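Local structure of leucine aminopeptidase 2, chloroplastic (5LHK) at residues 338-343 with 431-436; 345-350 with 373-378; 109-114 with 156-161; 39-44 with 75-80; 240-245 with 306-311. The protein probably removes amino acids from the N-termini of peptides, acting as a manganese-binding metalloaminopeptidase of the M17 family. All coordinates share one frame; numbering follows the deposited sequence.

Contact 1: residues 338-343 with 431-436; sequences EITHTD and RVNCSH. With MN (manganese (II) ion), chain C.
The His436 ring turns an edge toward Thr340 O, near its own plane, and Cys434 SG lies over one ring face, 3.8 Å above the plane. His436 CE1 also sits at the edge of the His341 ring, 4.1 Å from His341 CD2. On that ring ND1 accepts, in plane, from Asp343 N. Gly276 and Arg278 of a second subunit pack on His341 and His436. The third flat group, the Asn433 amide, reaches into the bend after Glu338. Asn433 OD1 accepts from Thr340 N at 2.8 Å, with the donor tilted 28° from the carbonyl plane, and more weakly from His341 N. Asn433 ND2 donates to His341 O at 2.8 Å, so the amide grips this turn by both ends. Thr340 OG1 donates to Cys434 O at 2.6 Å, in the carbonyl plane and on a lone pair. With an alanine in place of Asn433, Thr340 N and His341 O would probably lose these partners and the bend before Asp343 could shift. Asp343 binds a manganese ion through both O and OD1. Glu338 and Val432 form a parallel bridge, which joins strand 336-338 to strand 431-432. Helix 345-358 packs against Ile339 and Asn433.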
# COMPACT_ATOMS: atom_id res chain seq x y z
N GLU A 338 -0.49 23.68 15.98
CA GLU A 338 -0.16 23.43 14.59
C GLU A 338 -0.93 22.20 14.11
O GLU A 338 -0.92 21.16 14.77
CB GLU A 338 1.33 23.18 14.43
CG GLU A 338 1.77 22.91 13.00
CD GLU A 338 3.23 22.55 12.86
OE1 GLU A 338 3.83 22.01 13.83
OE2 GLU A 338 3.77 22.77 11.76
N ILE A 339 -1.56 22.34 12.95
CA ILE A 339 -2.37 21.27 12.36
C ILE A 339 -1.45 20.42 11.51
O ILE A 339 -1.21 20.74 10.35
CB ILE A 339 -3.53 21.86 11.51
CG1 ILE A 339 -4.43 22.76 12.37
CG2 ILE A 339 -4.34 20.75 10.84
CD1 ILE A 339 -5.13 22.08 13.53
N THR A 340 -0.90 19.35 12.07
CA THR A 340 0.00 18.46 11.29
C THR A 340 -0.73 17.36 10.52
O THR A 340 -0.15 16.72 9.66
CB THR A 340 1.07 17.84 12.21
OG1 THR A 340 0.43 17.23 13.33
CG2 THR A 340 2.06 18.92 12.70
N HIS A 341 -2.00 17.14 10.86
CA HIS A 341 -2.86 16.15 10.21
C HIS A 341 -4.33 16.61 10.39
O HIS A 341 -4.80 16.72 11.52
CB HIS A 341 -2.64 14.76 10.83
CG HIS A 341 -3.07 13.63 9.95
ND1 HIS A 341 -4.37 13.46 9.55
CD2 HIS A 341 -2.38 12.60 9.41
CE1 HIS A 341 -4.47 12.38 8.80
NE2 HIS A 341 -3.27 11.84 8.69
N THR A 342 -5.04 16.86 9.28
CA THR A 342 -6.38 17.44 9.35
C THR A 342 -7.44 16.45 9.88
O THR A 342 -8.55 16.86 10.24
CB THR A 342 -6.87 18.07 8.02
OG1 THR A 342 -7.11 17.07 7.02
CG2 THR A 342 -5.88 19.08 7.50
N ASP A 343 -7.12 15.17 9.88
CA ASP A 343 -7.99 14.12 10.42
C ASP A 343 -7.93 13.96 11.95
O ASP A 343 -8.71 13.19 12.51
CB ASP A 343 -7.70 12.77 9.75
CG ASP A 343 -8.90 11.83 9.77
OD1 ASP A 343 -10.03 12.26 10.15
OD2 ASP A 343 -8.74 10.65 9.39
N ARG A 431 1.81 23.36 20.46
CA ARG A 431 1.62 21.93 20.33
C ARG A 431 1.22 21.54 18.91
O ARG A 431 0.80 22.39 18.12
CB ARG A 431 0.53 21.48 21.30
CG ARG A 431 -0.83 22.06 20.96
CD ARG A 431 -1.88 21.71 21.97
NE ARG A 431 -1.77 22.47 23.22
CZ ARG A 431 -2.09 23.75 23.37
NH1 ARG A 431 -2.50 24.52 22.35
NH2 ARG A 431 -2.00 24.29 24.57
N VAL A 432 1.31 20.24 18.62
CA VAL A 432 0.73 19.65 17.40
C VAL A 432 -0.55 18.88 17.71
O VAL A 432 -0.76 18.43 18.84
CB VAL A 432 1.72 18.71 16.65
CG1 VAL A 432 2.96 19.48 16.23
CG2 VAL A 432 2.10 17.47 17.46
N ASN A 433 -1.39 18.71 16.70
CA ASN A 433 -2.56 17.83 16.81
C ASN A 433 -2.28 16.40 16.37
O ASN A 433 -3.17 15.56 16.44
CB ASN A 433 -3.77 18.40 16.06
CG ASN A 433 -3.68 18.24 14.55
OD1 ASN A 433 -2.60 18.20 13.96
ND2 ASN A 433 -4.84 18.16 13.91
N CYS A 434 -1.06 16.12 15.91
CA CYS A 434 -0.68 14.77 15.47
C CYS A 434 0.83 14.65 15.47
O CYS A 434 1.53 15.46 14.85
CB CYS A 434 -1.25 14.47 14.08
SG CYS A 434 -0.76 12.85 13.41
N SER A 435 1.35 13.65 16.18
CA SER A 435 2.79 13.39 16.25
C SER A 435 3.31 12.52 15.11
O SER A 435 4.51 12.44 14.91
CB SER A 435 3.12 12.69 17.55
OG SER A 435 2.48 11.43 17.59
N HIS A 436 2.39 11.84 14.41
CA HIS A 436 2.71 10.74 13.50
C HIS A 436 3.54 9.63 14.16
O HIS A 436 4.28 8.93 13.48
CB HIS A 436 3.42 11.21 12.21
CG HIS A 436 2.81 12.43 11.58
ND1 HIS A 436 1.82 12.36 10.62
CD2 HIS A 436 3.08 13.75 11.75
CE1 HIS A 436 1.49 13.58 10.25
NE2 HIS A 436 2.24 14.44 10.91
MN MN C . -10.77 12.68 12.14
O HOH W 1 -11.08 12.01 14.35
O HOH W 2 -10.07 10.27 12.64

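Contact 2: residues 345-350 with 373-378; sequences EGRVVL and TLTSAA. With MN (manganese (II) ion), chain C; MN (manganese (II) ion), chain B; BCT (bicarbonate ion), chain D.
Leu374 places CG opposite its backbone N (chi1 -162°), which carries CD1 to within 3.5 Å of Arg347 N. CD1 thus lies against the peptide between Gly346 and Arg347 and also meets Leu350 CD1. Arg347 starts in the position between backbone N and carbonyl carbon (chi1 69°) and bends at chi3, which wraps the chain around a bicarbonate ion. The ion lies at the edge of the guanidinium, in its plane. Arg347 NE donates to bicarbonate O3 at 2.8 Å in an almost straight bond (176°), and NH2 reaches O1 in the same way. Arg347 N also donates to bicarbonate O3. Bicarbonate O2 accepts from Gly346 N at 2.8 Å. Arg347 NH1 has a further partner in Asp440. A leucine in place of Arg347 would probably leave O1 and O3 without their side-chain donors and Asp440 without this salt bridge. Glu345 bridges the two manganese ions, with OE1 on one at 2.2 Å and OE2 on the other at 2.1 Å. Water 1 spans both metals and donates to bicarbonate O2. Lys261, Asp266, Asp284 and Asp343 complete the protein ligands. This is the two-metal centre of M17 aminopeptidases, and Glu345 to Arg347 match the EGR of the family signature. In related enzymes a bicarbonate here is thought to act as general base; this one probably comes from the crystallisation liquor.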
# COMPACT_ATOMS: atom_id res chain seq x y z
N GLU A 345 -8.98 16.25 13.96
CA GLU A 345 -9.73 17.48 14.07
C GLU A 345 -10.48 17.60 15.38
O GLU A 345 -10.68 18.71 15.88
CB GLU A 345 -10.70 17.63 12.88
CG GLU A 345 -12.08 16.95 13.01
CD GLU A 345 -12.04 15.44 13.10
OE1 GLU A 345 -11.08 14.84 12.58
OE2 GLU A 345 -12.97 14.85 13.69
N GLY A 346 -10.93 16.47 15.94
CA GLY A 346 -11.77 16.50 17.15
C GLY A 346 -11.13 17.19 18.35
O GLY A 346 -11.79 17.96 19.06
N ARG A 347 -9.85 16.91 18.57
CA ARG A 347 -9.14 17.50 19.72
C ARG A 347 -9.03 19.02 19.58
O ARG A 347 -9.13 19.76 20.57
CB ARG A 347 -7.77 16.84 19.93
CG ARG A 347 -6.72 17.14 18.85
CD ARG A 347 -5.57 16.14 18.87
NE ARG A 347 -6.01 14.82 18.43
CZ ARG A 347 -5.29 13.70 18.46
NH1 ARG A 347 -4.03 13.70 18.92
NH2 ARG A 347 -5.84 12.56 18.04
N VAL A 348 -8.89 19.48 18.33
CA VAL A 348 -8.78 20.89 18.00
C VAL A 348 -10.13 21.59 18.24
O VAL A 348 -10.18 22.70 18.78
CB VAL A 348 -8.29 21.06 16.54
CG1 VAL A 348 -8.33 22.52 16.08
CG2 VAL A 348 -6.88 20.48 16.39
N VAL A 349 -11.21 20.93 17.85
CA VAL A 349 -12.58 21.42 18.08
C VAL A 349 -12.91 21.46 19.58
O VAL A 349 -13.50 22.43 20.06
CB VAL A 349 -13.60 20.53 17.33
CG1 VAL A 349 -15.02 20.82 17.76
CG2 VAL A 349 -13.45 20.71 15.82
N LEU A 350 -12.56 20.40 20.30
CA LEU A 350 -12.83 20.34 21.73
C LEU A 350 -12.04 21.34 22.57
O LEU A 350 -12.53 21.78 23.60
CB LEU A 350 -12.59 18.94 22.28
CG LEU A 350 -13.53 17.86 21.74
CD1 LEU A 350 -12.98 16.50 22.09
CD2 LEU A 350 -14.92 18.03 22.27
N THR A 373 -15.68 10.38 20.17
CA THR A 373 -15.16 9.37 19.25
C THR A 373 -13.85 9.90 18.66
O THR A 373 -13.78 10.34 17.50
CB THR A 373 -16.18 9.09 18.13
OG1 THR A 373 -16.55 10.32 17.50
CG2 THR A 373 -17.43 8.41 18.71
N LEU A 374 -12.81 9.91 19.49
CA LEU A 374 -11.65 10.78 19.23
C LEU A 374 -10.52 10.12 18.44
O LEU A 374 -9.99 10.69 17.51
CB LEU A 374 -11.09 11.35 20.54
CG LEU A 374 -10.19 12.59 20.40
CD1 LEU A 374 -10.94 13.79 19.82
CD2 LEU A 374 -9.57 12.94 21.75
N THR A 375 -10.20 8.89 18.80
CA THR A 375 -8.95 8.30 18.38
C THR A 375 -9.19 6.92 17.76
O THR A 375 -10.02 6.15 18.21
CB THR A 375 -8.03 8.27 19.62
OG1 THR A 375 -7.48 9.59 19.83
CG2 THR A 375 -6.96 7.42 19.45
N SER A 376 -8.43 6.62 16.72
CA SER A 376 -8.46 5.30 16.11
C SER A 376 -7.35 4.38 16.61
O SER A 376 -7.38 3.21 16.31
CB SER A 376 -8.36 5.44 14.60
OG SER A 376 -7.29 6.31 14.31
N ALA A 377 -6.36 4.91 17.32
CA ALA A 377 -5.24 4.09 17.84
C ALA A 377 -5.63 3.15 18.99
O ALA A 377 -5.08 2.05 19.09
CB ALA A 377 -4.08 4.98 18.26
N ALA A 378 -6.57 3.58 19.83
CA ALA A 378 -6.98 2.86 21.05
C ALA A 378 -7.40 1.43 20.74
O ALA A 378 -6.85 0.46 21.28
CB ALA A 378 -8.14 3.59 21.71
MN MN C . -10.77 12.68 12.14
MN MN B . -13.12 12.83 14.15
C BCT D . -9.07 13.70 16.76
O1 BCT D . -8.37 12.69 16.80
O2 BCT D . -10.18 13.75 16.16
O3 BCT D . -8.57 14.76 17.40
O HOH W 1 -11.08 12.01 14.35
O HOH W 2 -10.07 10.27 12.64

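Contact 3: residues 109-114 with 156-161; sequences TLRLDL and EVIVAT
Backbone bonds tie Thr109-Leu112 to Glu156-Val159 as neighbouring parallel strands. Leu110 N donates to Glu156 O, and Ile158 N to Leu110 O. Leu112 N then donates to Ile158 O at 2.8 Å, and Ala160 N to Leu112 O. At the strand ends, water 3 donates to both Leu112 O and Ala160 O and links the two chains.

Apolar contacts lie on the face that holds Leu110, Leu112, Val157 and Val159. Leu112 meets Val157 at an angle, CD1 against CG1, but the modelled 3.2 Å and an unusual chi2 of 124° make the exact fit doubtful. Leu110 and Leu112 also meet helix 90-102, and Val157 and Val159 meet helix 124-139. That helix joins the two strands along the chain, so the unit is a beta-alpha-beta crossover. It belongs to the macro-clan N-terminal domain, with strand 156-159 one of the two outermost in the sheet within this chain.

On the other side Arg111 and Asp113, of the same segment, form a side-on salt bridge: Arg111 NE meets the syn lone pair of Asp113 OD1 at 2.8 Å, and Arg111 NH2 reaches Asp113 OD2 at 2.9 Å. Both oxygens lie in the guanidinium plane. The pairing probably holds the Asp113 carboxylate in place; Asp113 OD1 touches Ala160 CB at 3.2 Å. Thr109 CG2 packs beside Glu156 CB, 3.8 Å away, while Thr109 OG1 bonds to Ala36 O.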
# COMPACT_ATOMS: atom_id res chain seq x y z
N THR A 109 -48.38 -8.81 22.06
CA THR A 109 -47.99 -8.48 23.44
C THR A 109 -46.94 -9.44 23.99
O THR A 109 -47.01 -10.65 23.76
CB THR A 109 -49.21 -8.49 24.37
OG1 THR A 109 -49.88 -9.75 24.26
CG2 THR A 109 -50.19 -7.39 23.98
N LEU A 110 -45.97 -8.90 24.71
CA LEU A 110 -44.94 -9.71 25.34
C LEU A 110 -44.85 -9.33 26.81
O LEU A 110 -44.65 -8.17 27.13
CB LEU A 110 -43.60 -9.48 24.66
CG LEU A 110 -42.34 -10.02 25.37
CD1 LEU A 110 -42.36 -11.53 25.54
CD2 LEU A 110 -41.11 -9.59 24.59
N ARG A 111 -44.98 -10.33 27.69
CA ARG A 111 -44.73 -10.15 29.11
C ARG A 111 -43.42 -10.85 29.52
O ARG A 111 -43.29 -12.07 29.39
CB ARG A 111 -45.89 -10.68 29.95
CG ARG A 111 -45.81 -10.21 31.39
CD ARG A 111 -46.90 -10.81 32.25
NE ARG A 111 -46.56 -12.16 32.68
CZ ARG A 111 -47.36 -13.23 32.65
NH1 ARG A 111 -48.61 -13.15 32.20
NH2 ARG A 111 -46.89 -14.40 33.08
N LEU A 112 -42.48 -10.08 30.04
CA LEU A 112 -41.22 -10.62 30.53
C LEU A 112 -41.34 -10.84 32.02
O LEU A 112 -41.62 -9.89 32.76
CB LEU A 112 -40.09 -9.64 30.25
CG LEU A 112 -39.85 -9.39 28.75
CD1 LEU A 112 -39.95 -7.92 28.44
CD2 LEU A 112 -38.50 -9.91 28.31
N ASP A 113 -41.18 -12.10 32.43
CA ASP A 113 -41.13 -12.46 33.85
C ASP A 113 -39.70 -12.63 34.35
O ASP A 113 -39.49 -13.08 35.49
CB ASP A 113 -41.94 -13.74 34.11
CG ASP A 113 -43.43 -13.54 33.93
OD1 ASP A 113 -43.88 -12.45 33.56
OD2 ASP A 113 -44.18 -14.50 34.18
N LEU A 114 -38.72 -12.25 33.53
CA LEU A 114 -37.31 -12.54 33.82
C LEU A 114 -36.86 -12.01 35.18
O LEU A 114 -36.06 -12.67 35.86
CB LEU A 114 -36.39 -11.96 32.73
CG LEU A 114 -36.61 -12.37 31.26
CD1 LEU A 114 -35.52 -11.76 30.40
CD2 LEU A 114 -36.63 -13.87 31.08
N GLU A 156 -47.02 -4.10 22.72
CA GLU A 156 -46.87 -4.00 24.18
C GLU A 156 -45.79 -4.96 24.72
O GLU A 156 -45.89 -6.17 24.54
CB GLU A 156 -48.22 -4.27 24.86
CG GLU A 156 -48.66 -3.20 25.85
CD GLU A 156 -49.81 -3.63 26.76
OE1 GLU A 156 -49.94 -3.02 27.84
OE2 GLU A 156 -50.58 -4.56 26.41
N VAL A 157 -44.78 -4.38 25.36
CA VAL A 157 -43.84 -5.12 26.20
C VAL A 157 -44.07 -4.74 27.66
O VAL A 157 -44.03 -3.58 28.01
CB VAL A 157 -42.38 -4.82 25.83
CG1 VAL A 157 -41.41 -5.60 26.70
CG2 VAL A 157 -42.17 -5.17 24.37
N ILE A 158 -44.32 -5.75 28.49
CA ILE A 158 -44.64 -5.56 29.88
C ILE A 158 -43.54 -6.27 30.66
O ILE A 158 -43.15 -7.38 30.30
CB ILE A 158 -46.02 -6.16 30.18
CG1 ILE A 158 -47.10 -5.48 29.32
CG2 ILE A 158 -46.39 -6.03 31.65
CD1 ILE A 158 -48.39 -6.26 29.21
N VAL A 159 -43.04 -5.63 31.72
CA VAL A 159 -42.06 -6.25 32.61
C VAL A 159 -42.78 -6.59 33.91
O VAL A 159 -43.26 -5.69 34.57
CB VAL A 159 -40.87 -5.31 32.89
CG1 VAL A 159 -39.86 -5.98 33.81
CG2 VAL A 159 -40.19 -4.91 31.59
N ALA A 160 -42.87 -7.88 34.25
CA ALA A 160 -43.54 -8.32 35.48
C ALA A 160 -42.61 -8.21 36.69
O ALA A 160 -41.57 -8.87 36.72
CB ALA A 160 -44.05 -9.74 35.34
N THR A 161 -43.00 -7.40 37.68
CA THR A 161 -42.23 -7.15 38.90
C THR A 161 -42.98 -6.16 39.81
O THR A 161 -43.75 -5.32 39.32
CB THR A 161 -40.80 -6.61 38.60
OG1 THR A 161 -40.11 -6.36 39.82
CG2 THR A 161 -40.84 -5.32 37.78
O HOH W 3 -39.70 -9.41 34.71

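Contact 4: residues 39-44 with 75-80; sequences VACGRH and AVVLNV
Arg43 and Asn79 meet across the strands with the guanidinium and amide planes 51° apart. Arg43 comes side-on, and two of its nitrogens hold one oxygen. Arg43 NE donates to Asn79 OD1 at 2.9 Å, and Arg43 NH2 to the same atom at 3.0 Å. OD1 lies in the guanidinium plane. Seen from the amide the two donors differ: NE stands well above the carbonyl plane, while NH2 is tilted from it by only 16°. The Arg43 chain folds back along its own strand because chi2 is bent (-69°). This lays one face of the guanidinium over Cys41 CB, which sits 3.7 Å from the plane, toward the rim. The other end of the amide is also taken, since Asn79 ND2 bonds to Ser53 OG. Held from both ends, the amide is unlikely to flip. On the same face Cys41 SG touches Val77 CG1 at 4.3 Å.

The two strands run parallel and are both interior strands of the mixed sheet of the N-terminal, macro-clan domain. Strand 76-81 leads into helix 90-102 and then to strand 109-112, which lies on the far side of strand 38-43. That helix covers the face with Ala40 and Val80. There the side chains are apolar. Ala40 CB lies 4.2 Å from Leu78 CB and equally far from Val80 CG2. Arg56 of a third subunit packs on Val76 and Leu78. Five backbone bonds zip the strands together. Cys41 N to Leu78 O is 2.7 Å, and the ladder runs from Val39 N on Val76 O to Arg43 N on Val80 O.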
# COMPACT_ATOMS: atom_id res chain seq x y z
N VAL A 39 -45.17 -15.08 26.90
CA VAL A 39 -44.57 -14.87 28.21
C VAL A 39 -43.15 -15.43 28.19
O VAL A 39 -42.94 -16.57 27.78
CB VAL A 39 -45.37 -15.57 29.33
CG1 VAL A 39 -44.68 -15.39 30.68
CG2 VAL A 39 -46.78 -15.01 29.40
N ALA A 40 -42.19 -14.63 28.64
CA ALA A 40 -40.79 -15.06 28.75
C ALA A 40 -40.43 -15.37 30.20
O ALA A 40 -40.53 -14.50 31.07
CB ALA A 40 -39.87 -14.00 28.19
N CYS A 41 -40.01 -16.62 30.45
CA CYS A 41 -39.64 -17.09 31.78
C CYS A 41 -38.13 -17.24 31.87
O CYS A 41 -37.51 -17.95 31.06
CB CYS A 41 -40.33 -18.43 32.09
SG CYS A 41 -42.14 -18.35 32.13
N GLY A 42 -37.54 -16.59 32.86
CA GLY A 42 -36.12 -16.76 33.16
C GLY A 42 -35.85 -18.07 33.87
O GLY A 42 -36.57 -18.43 34.81
N ARG A 43 -34.81 -18.79 33.43
CA ARG A 43 -34.42 -20.07 34.03
C ARG A 43 -32.93 -20.06 34.31
O ARG A 43 -32.12 -19.88 33.40
CB ARG A 43 -34.71 -21.23 33.07
CG ARG A 43 -36.11 -21.27 32.48
CD ARG A 43 -37.16 -21.61 33.52
NE ARG A 43 -38.45 -21.84 32.87
CZ ARG A 43 -39.61 -22.07 33.50
NH1 ARG A 43 -39.66 -22.10 34.83
NH2 ARG A 43 -40.72 -22.27 32.79
N HIS A 44 -32.56 -20.24 35.58
CA HIS A 44 -31.17 -20.51 35.92
C HIS A 44 -30.88 -21.98 35.70
O HIS A 44 -31.80 -22.80 35.60
CB HIS A 44 -30.87 -20.14 37.38
CG HIS A 44 -30.79 -18.66 37.61
ND1 HIS A 44 -29.82 -17.88 37.02
CD2 HIS A 44 -31.56 -17.83 38.35
CE1 HIS A 44 -30.00 -16.62 37.39
NE2 HIS A 44 -31.04 -16.57 38.20
N ALA A 75 -51.36 -19.84 23.88
CA ALA A 75 -50.33 -18.81 23.74
C ALA A 75 -48.91 -19.40 23.72
O ALA A 75 -48.75 -20.62 23.59
CB ALA A 75 -50.50 -17.78 24.84
N VAL A 76 -47.90 -18.55 23.84
CA VAL A 76 -46.49 -18.95 23.71
C VAL A 76 -45.74 -18.67 25.00
O VAL A 76 -45.91 -17.62 25.60
CB VAL A 76 -45.83 -18.19 22.54
CG1 VAL A 76 -44.33 -18.46 22.46
CG2 VAL A 76 -46.51 -18.54 21.22
N VAL A 77 -44.92 -19.63 25.42
CA VAL A 77 -43.94 -19.47 26.50
C VAL A 77 -42.54 -19.50 25.91
O VAL A 77 -42.22 -20.38 25.13
CB VAL A 77 -44.10 -20.57 27.57
CG1 VAL A 77 -42.93 -20.61 28.53
CG2 VAL A 77 -45.40 -20.36 28.35
N LEU A 78 -41.71 -18.52 26.27
CA LEU A 78 -40.28 -18.56 25.98
C LEU A 78 -39.54 -18.91 27.25
O LEU A 78 -39.66 -18.23 28.26
CB LEU A 78 -39.78 -17.21 25.48
CG LEU A 78 -40.45 -16.59 24.26
CD1 LEU A 78 -39.77 -15.27 23.95
CD2 LEU A 78 -40.41 -17.52 23.05
N ASN A 79 -38.79 -20.01 27.20
CA ASN A 79 -37.84 -20.31 28.24
C ASN A 79 -36.52 -19.67 27.86
O ASN A 79 -36.00 -19.92 26.77
CB ASN A 79 -37.71 -21.81 28.40
CG ASN A 79 -38.89 -22.41 29.14
OD1 ASN A 79 -39.32 -21.86 30.15
ND2 ASN A 79 -39.40 -23.54 28.66
N VAL A 80 -36.00 -18.84 28.76
CA VAL A 80 -34.83 -18.01 28.49
C VAL A 80 -33.75 -18.29 29.54
O VAL A 80 -34.01 -18.21 30.73
CB VAL A 80 -35.20 -16.52 28.49
CG1 VAL A 80 -33.99 -15.66 28.09
CG2 VAL A 80 -36.37 -16.28 27.56

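Contact 5: residues 240-245 with 306-311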
# COMPACT_ATOMS: atom_id res chain seq x y z
N TYR A 240 -22.65 25.71 17.59
CA TYR A 240 -22.29 25.43 18.98
C TYR A 240 -23.54 25.54 19.85
O TYR A 240 -24.25 26.54 19.78
CB TYR A 240 -21.19 26.36 19.46
CG TYR A 240 -20.81 26.12 20.89
CD1 TYR A 240 -20.20 24.92 21.27
CD2 TYR A 240 -21.10 27.05 21.89
CE1 TYR A 240 -19.86 24.68 22.60
CE2 TYR A 240 -20.76 26.83 23.21
CZ TYR A 240 -20.14 25.64 23.57
OH TYR A 240 -19.82 25.42 24.90
N VAL A 241 -23.79 24.51 20.65
CA VAL A 241 -25.01 24.42 21.45
C VAL A 241 -24.63 24.19 22.92
O VAL A 241 -23.78 23.34 23.22
CB VAL A 241 -25.91 23.26 20.96
CG1 VAL A 241 -27.23 23.23 21.73
CG2 VAL A 241 -26.18 23.40 19.46
N GLU A 242 -25.26 24.97 23.81
CA GLU A 242 -25.17 24.72 25.26
C GLU A 242 -26.54 24.32 25.80
O GLU A 242 -27.54 24.95 25.48
CB GLU A 242 -24.58 25.91 26.02
CG GLU A 242 -23.06 25.88 25.95
CD GLU A 242 -22.35 27.09 26.53
OE1 GLU A 242 -22.96 28.13 26.85
OE2 GLU A 242 -21.12 27.00 26.65
N LEU A 243 -26.55 23.26 26.60
CA LEU A 243 -27.76 22.70 27.21
C LEU A 243 -27.58 22.75 28.70
O LEU A 243 -26.54 22.31 29.17
CB LEU A 243 -27.90 21.21 26.87
CG LEU A 243 -28.72 20.78 25.68
CD1 LEU A 243 -28.68 19.26 25.59
CD2 LEU A 243 -30.14 21.27 25.83
N THR A 244 -28.57 23.19 29.45
CA THR A 244 -28.45 23.17 30.90
C THR A 244 -29.66 22.52 31.56
O THR A 244 -30.80 22.93 31.32
CB THR A 244 -28.19 24.58 31.46
OG1 THR A 244 -27.08 25.15 30.76
CG2 THR A 244 -27.85 24.53 32.93
N TYR A 245 -29.39 21.48 32.35
CA TYR A 245 -30.34 20.93 33.31
C TYR A 245 -30.09 21.61 34.65
O TYR A 245 -29.01 21.48 35.23
CB TYR A 245 -30.17 19.42 33.43
CG TYR A 245 -30.96 18.80 34.57
CD1 TYR A 245 -32.35 18.73 34.54
CD2 TYR A 245 -30.30 18.29 35.68
CE1 TYR A 245 -33.07 18.16 35.59
CE2 TYR A 245 -31.00 17.72 36.73
CZ TYR A 245 -32.38 17.66 36.69
OH TYR A 245 -33.07 17.08 37.74
N ARG A 306 -26.79 20.35 38.96
CA ARG A 306 -26.83 21.16 37.76
C ARG A 306 -25.83 20.55 36.78
O ARG A 306 -24.70 20.23 37.14
CB ARG A 306 -26.52 22.62 38.07
CG ARG A 306 -26.43 23.48 36.83
CD ARG A 306 -26.79 24.93 37.06
NE ARG A 306 -25.77 25.66 37.79
CZ ARG A 306 -25.83 26.04 39.08
NH1 ARG A 306 -26.89 25.77 39.85
NH2 ARG A 306 -24.81 26.71 39.60
N VAL A 307 -26.28 20.36 35.54
CA VAL A 307 -25.45 19.76 34.50
C VAL A 307 -25.57 20.59 33.23
O VAL A 307 -26.68 20.82 32.75
CB VAL A 307 -25.84 18.29 34.21
CG1 VAL A 307 -24.85 17.65 33.25
CG2 VAL A 307 -25.89 17.47 35.50
N ARG A 308 -24.43 21.05 32.71
CA ARG A 308 -24.38 21.80 31.45
C ARG A 308 -23.74 20.93 30.37
O ARG A 308 -22.71 20.32 30.61
CB ARG A 308 -23.62 23.14 31.58
CG ARG A 308 -23.70 24.01 30.30
CD ARG A 308 -23.29 25.48 30.46
NE ARG A 308 -24.17 26.22 31.38
CZ ARG A 308 -23.96 26.41 32.69
NH1 ARG A 308 -22.88 25.93 33.33
NH2 ARG A 308 -24.86 27.11 33.39
N GLY A 309 -24.37 20.87 29.21
CA GLY A 309 -23.84 20.22 28.03
C GLY A 309 -23.25 21.27 27.10
O GLY A 309 -23.84 22.33 26.93
N HIS A 310 -22.10 20.97 26.51
CA HIS A 310 -21.39 21.87 25.60
C HIS A 310 -21.11 21.05 24.35
O HIS A 310 -20.36 20.05 24.42
CB HIS A 310 -20.07 22.34 26.21
CG HIS A 310 -20.20 22.91 27.59
ND1 HIS A 310 -20.26 22.11 28.71
CD2 HIS A 310 -20.24 24.18 28.03
CE1 HIS A 310 -20.34 22.88 29.78
NE2 HIS A 310 -20.33 24.14 29.40
N LEU A 311 -21.71 21.45 23.23
CA LEU A 311 -21.71 20.64 22.00
C LEU A 311 -21.20 21.41 20.76
O LEU A 311 -21.98 22.09 20.09
CB LEU A 311 -23.12 20.12 21.70
CG LEU A 311 -23.81 19.08 22.59
CD1 LEU A 311 -22.87 18.06 23.20
CD2 LEU A 311 -24.65 19.77 23.65
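Leu243 and Leu311 lie at the apolar centre, with Leu243 CD1 4.5 Å from Leu311 CD2. Val241 stands beside them, its CB 4.3 Å from Leu311 CB. Gly309 is paired with Leu243, so the glycine brings no side chain to this face. Helix 193-207 covers Val241 and Leu243 on this face. Val307 CG2 sits at the edge of the Tyr245 ring, near its plane.

The strands are antiparallel, and Val241-Leu311, Leu243-Gly309 and Tyr245-Val307 are their hydrogen-bonded pairs. They belong to the large mixed sheet of the catalytic domain, where strand 306-316 also pairs with strand 255-263.

The opposite face carries the polar groups, and helix 345-358 packs on Tyr240 and His310. Tyr240, with CG opposite its backbone N (chi1 179°), runs alongside His310. Tyr240 OH lies in plane at the edge of the His310 ring, 3.4 Å from His310 CD2. Tyr240 OH also donates to Glu242 OE2 at 2.7 Å. The Glu242 carboxylate stands almost upright to the imidazole, 86° between the planes, with Glu242 OE2 3.3 Å from His310 CD2. Arg356 makes a salt bridge to OE2, and His310 ND1 bonds to Leu258 O. Farther out Thr244 OG1 lies 3.2 Å from Arg308 NE.

How the contacts relate
Contacts 1, 2 and 5 belong to the catalytic domain, and contacts 3 and 4 to the N-terminal part of the chain. Contacts 2, 4 and 5 are buried, while 1 and 3 are partly so. Contacts 1 and 2 touch and share one manganese ion and two waters; loops and helix 345-358 there hold metal ligands and a bound anion. Contacts 3 and 4 share one sheet, since strands 38-43 and 109-112 are neighbours, with Asp113 N 2.8 Å from Ala40 O. Both are parallel ladders; in contact 4 an arginine bonds across the strands, in contact 3 it pairs within its own segment. Contact 5 is antiparallel and comes within about 6 Å of contact 2, nearest atoms.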